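PDB 1YJG: surface protein VspA from Borrelia turicatae, which probably helps the spirochaete evade host immunity as one of a set of antigenically distinct outer-membrane lipoproteins, only one of which is expressed at a time. Local coordinates for residues A[18-23]-A[59-64]. Residues are numbered along the deposited sequence; the frame is centred on the assembly and turned at random.
Sequences HTLVKS and SAVDTK
The first torsion of V61 (chi1 162°) sets CG1 anti to the backbone N and turns CG2, anti to the carbonyl carbon, onto L20. In L20, CG also lies anti to the carbonyl carbon and CD1 extends beyond it, which carries CD1 to V61 CG2 and K64. The L20 and V61 side chains slide past one another in opposite directions, with V61 CG2 3.6 Å from L20 CB and 3.9 Å from L20 CD1, so the methyl faces the leucine between these two carbons. The same methyl reaches V21 CG2 more loosely, at 4.2 Å. K64 crosses L20 at about a right angle and rests its CE 3.8 Å from L20 CD1; rotation about CD-CE (chi4 -76°) turns NZ aside, toward its salt bridge with D16. The segments belong to helices 2-28 and 48-69 in the helical bundle of the Vsp core fragment, and run nearly antiparallel at 160° with axes 9.8 Å apart. No hydrogen bond crosses between segments 18-23 and 59-64; their mutual contact is apolar, carbon to carbon. V17 extends it on V61 and K64, while V57 adds to it on L20. Helix 129-155 packs on V21, and T19 of the second subunit also packs against L20.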
ATOM      1  N   HIS A  18       4.424   5.999  -4.432  1.00 10.68           N
ATOM      2  CA  HIS A  18       5.355   6.126  -3.322  1.00 10.39           C
ATOM      3  C   HIS A  18       4.843   5.362  -2.115  1.00 12.30           C
ATOM      4  O   HIS A  18       5.583   4.582  -1.487  1.00  6.53           O
ATOM      5  CB  HIS A  18       5.536   7.602  -2.998  1.00 11.01           C
ATOM      6  CG  HIS A  18       6.543   7.884  -1.930  1.00 10.94           C
ATOM      7  ND1 HIS A  18       6.195   8.053  -0.605  1.00 15.08           N
ATOM      8  CD2 HIS A  18       7.879   8.097  -1.996  1.00 13.02           C
ATOM      9  CE1 HIS A  18       7.278   8.327   0.103  1.00 10.63           C
ATOM     10  NE2 HIS A  18       8.311   8.365  -0.719  1.00 12.76           N
ATOM     11  N   THR A  19       3.560   5.556  -1.814  1.00 10.95           N
ATOM     12  CA  THR A  19       2.931   4.879  -0.686  1.00 13.61           C
ATOM     13  C   THR A  19       2.971   3.359  -0.884  1.00 13.13           C
ATOM     14  O   THR A  19       3.369   2.633   0.029  1.00 10.22           O
ATOM     15  CB  THR A  19       1.503   5.357  -0.508  1.00 13.01           C
ATOM     16  OG1 THR A  19       1.515   6.682   0.060  1.00 16.50           O
ATOM     17  CG2 THR A  19       0.762   4.494   0.512  1.00  9.92           C
ATOM     18  N   LEU A  20       2.572   2.887  -2.067  1.00  8.93           N
ATOM     19  CA  LEU A  20       2.590   1.453  -2.351  1.00 11.00           C
ATOM     20  C   LEU A  20       3.988   0.833  -2.126  1.00 13.16           C
ATOM     21  O   LEU A  20       4.096  -0.273  -1.607  1.00 10.15           O
ATOM     22  CB  LEU A  20       2.145   1.176  -3.780  1.00 12.59           C
ATOM     23  CG  LEU A  20       0.662   1.405  -4.097  1.00 13.81           C
ATOM     24  CD1 LEU A  20       0.392   1.047  -5.538  1.00 14.89           C
ATOM     25  CD2 LEU A  20      -0.240   0.583  -3.180  1.00 14.70           C
ATOM     26  N   VAL A  21       5.035   1.551  -2.527  1.00  8.32           N
ATOM     27  CA  VAL A  21       6.406   1.090  -2.382  1.00 12.39           C
ATOM     28  C   VAL A  21       6.771   0.972  -0.892  1.00 11.62           C
ATOM     29  O   VAL A  21       7.322  -0.041  -0.463  1.00 11.51           O
ATOM     30  CB  VAL A  21       7.396   2.011  -3.147  1.00  9.83           C
ATOM     31  CG1 VAL A  21       8.847   1.703  -2.786  1.00  9.20           C
ATOM     32  CG2 VAL A  21       7.189   1.872  -4.646  1.00  7.25           C
ATOM     33  N   LYS A  22       6.418   1.994  -0.120  1.00 11.38           N
ATOM     34  CA  LYS A  22       6.671   2.022   1.309  1.00 11.09           C
ATOM     35  C   LYS A  22       5.825   0.973   2.032  1.00 11.55           C
ATOM     36  O   LYS A  22       6.230   0.480   3.105  1.00 12.03           O
ATOM     37  CB  LYS A  22       6.363   3.401   1.893  1.00 10.62           C
ATOM     38  CG  LYS A  22       7.176   4.570   1.315  1.00 13.21           C
ATOM     39  CD  LYS A  22       8.684   4.339   1.377  1.00 13.90           C
ATOM     40  CE  LYS A  22       9.406   5.490   0.694  1.00 15.42           C
ATOM     41  NZ  LYS A  22      10.867   5.300   0.652  1.00 11.58           N
ATOM     42  N   SER A  23       4.674   0.630   1.449  1.00  5.97           N
ATOM     43  CA  SER A  23       3.752  -0.355   2.025  1.00  5.56           C
ATOM     44  C   SER A  23       4.425  -1.704   2.125  1.00  7.67           C
ATOM     45  O   SER A  23       4.048  -2.512   2.963  1.00 10.71           O
ATOM     46  CB  SER A  23       2.425  -0.450   1.238  1.00  6.91           C
ATOM     47  OG  SER A  23       2.472  -1.323   0.115  1.00  3.12           O
ATOM     48  N   SER A  59       3.524  -5.004  -8.842  1.00 16.28           N
ATOM     49  CA  SER A  59       3.014  -5.156 -10.207  1.00 15.83           C
ATOM     50  C   SER A  59       2.078  -3.991 -10.462  1.00 10.49           C
ATOM     51  O   SER A  59       2.051  -3.452 -11.560  1.00  7.18           O
ATOM     52  CB  SER A  59       2.260  -6.473 -10.414  1.00 17.06           C
ATOM     53  OG  SER A  59       3.164  -7.560 -10.440  1.00 25.39           O
ATOM     54  N   ALA A  60       1.313  -3.606  -9.440  1.00 11.91           N
ATOM     55  CA  ALA A  60       0.375  -2.481  -9.545  1.00 10.77           C
ATOM     56  C   ALA A  60       1.191  -1.214  -9.730  1.00 10.57           C
ATOM     57  O   ALA A  60       0.818  -0.345 -10.506  1.00 12.05           O
ATOM     58  CB  ALA A  60      -0.502  -2.373  -8.303  1.00  8.58           C
ATOM     59  N   VAL A  61       2.310  -1.124  -9.008  1.00  8.20           N
ATOM     60  CA  VAL A  61       3.207   0.020  -9.097  1.00 10.50           C
ATOM     61  C   VAL A  61       3.743   0.162 -10.520  1.00 10.79           C
ATOM     62  O   VAL A  61       3.741   1.255 -11.088  1.00 14.44           O
ATOM     63  CB  VAL A  61       4.407  -0.151  -8.149  1.00  7.90           C
ATOM     64  CG1 VAL A  61       5.543   0.787  -8.539  1.00  9.58           C
ATOM     65  CG2 VAL A  61       3.991   0.092  -6.735  1.00  6.98           C
ATOM     66  N   ASP A  62       4.197  -0.954 -11.084  1.00 10.51           N
ATOM     67  CA  ASP A  62       4.741  -0.994 -12.444  1.00 13.21           C
ATOM     68  C   ASP A  62       3.703  -0.528 -13.484  1.00 12.29           C
ATOM     69  O   ASP A  62       4.029   0.225 -14.399  1.00 10.43           O
ATOM     70  CB  ASP A  62       5.202  -2.412 -12.790  1.00 16.17           C
ATOM     71  CG  ASP A  62       6.153  -2.443 -13.975  1.00 18.08           C
ATOM     72  OD1 ASP A  62       7.355  -2.144 -13.795  1.00 18.94           O
ATOM     73  OD2 ASP A  62       5.786  -2.759 -15.122  1.00 18.88           O
ATOM     74  N   THR A  63       2.464  -0.981 -13.320  1.00  8.25           N
ATOM     75  CA  THR A  63       1.371  -0.627 -14.216  1.00 11.10           C
ATOM     76  C   THR A  63       1.087   0.879 -14.133  1.00 13.15           C
ATOM     77  O   THR A  63       0.845   1.514 -15.146  1.00 14.46           O
ATOM     78  CB  THR A  63       0.106  -1.415 -13.850  1.00 12.09           C
ATOM     79  OG1 THR A  63       0.330  -2.814 -14.060  1.00 14.75           O
ATOM     80  CG2 THR A  63      -1.067  -1.076 -14.787  1.00 14.43           C
ATOM     81  N   LYS A  64       1.124   1.433 -12.922  1.00 16.19           N
ATOM     82  CA  LYS A  64       0.872   2.859 -12.705  1.00 14.30           C
ATOM     83  C   LYS A  64       1.971   3.729 -13.308  1.00 13.27           C
ATOM     84  O   LYS A  64       1.709   4.820 -13.778  1.00 18.17           O
ATOM     85  CB  LYS A  64       0.709   3.161 -11.211  1.00 13.24           C
ATOM     86  CG  LYS A  64      -0.583   2.594 -10.606  1.00 14.58           C
ATOM     87  CD  LYS A  64      -0.521   2.482  -9.096  1.00 12.94           C
ATOM     88  CE  LYS A  64      -1.757   1.777  -8.532  1.00 11.88           C
ATOM     89  NZ  LYS A  64      -2.948   2.646  -8.517  1.00  6.93           N
TER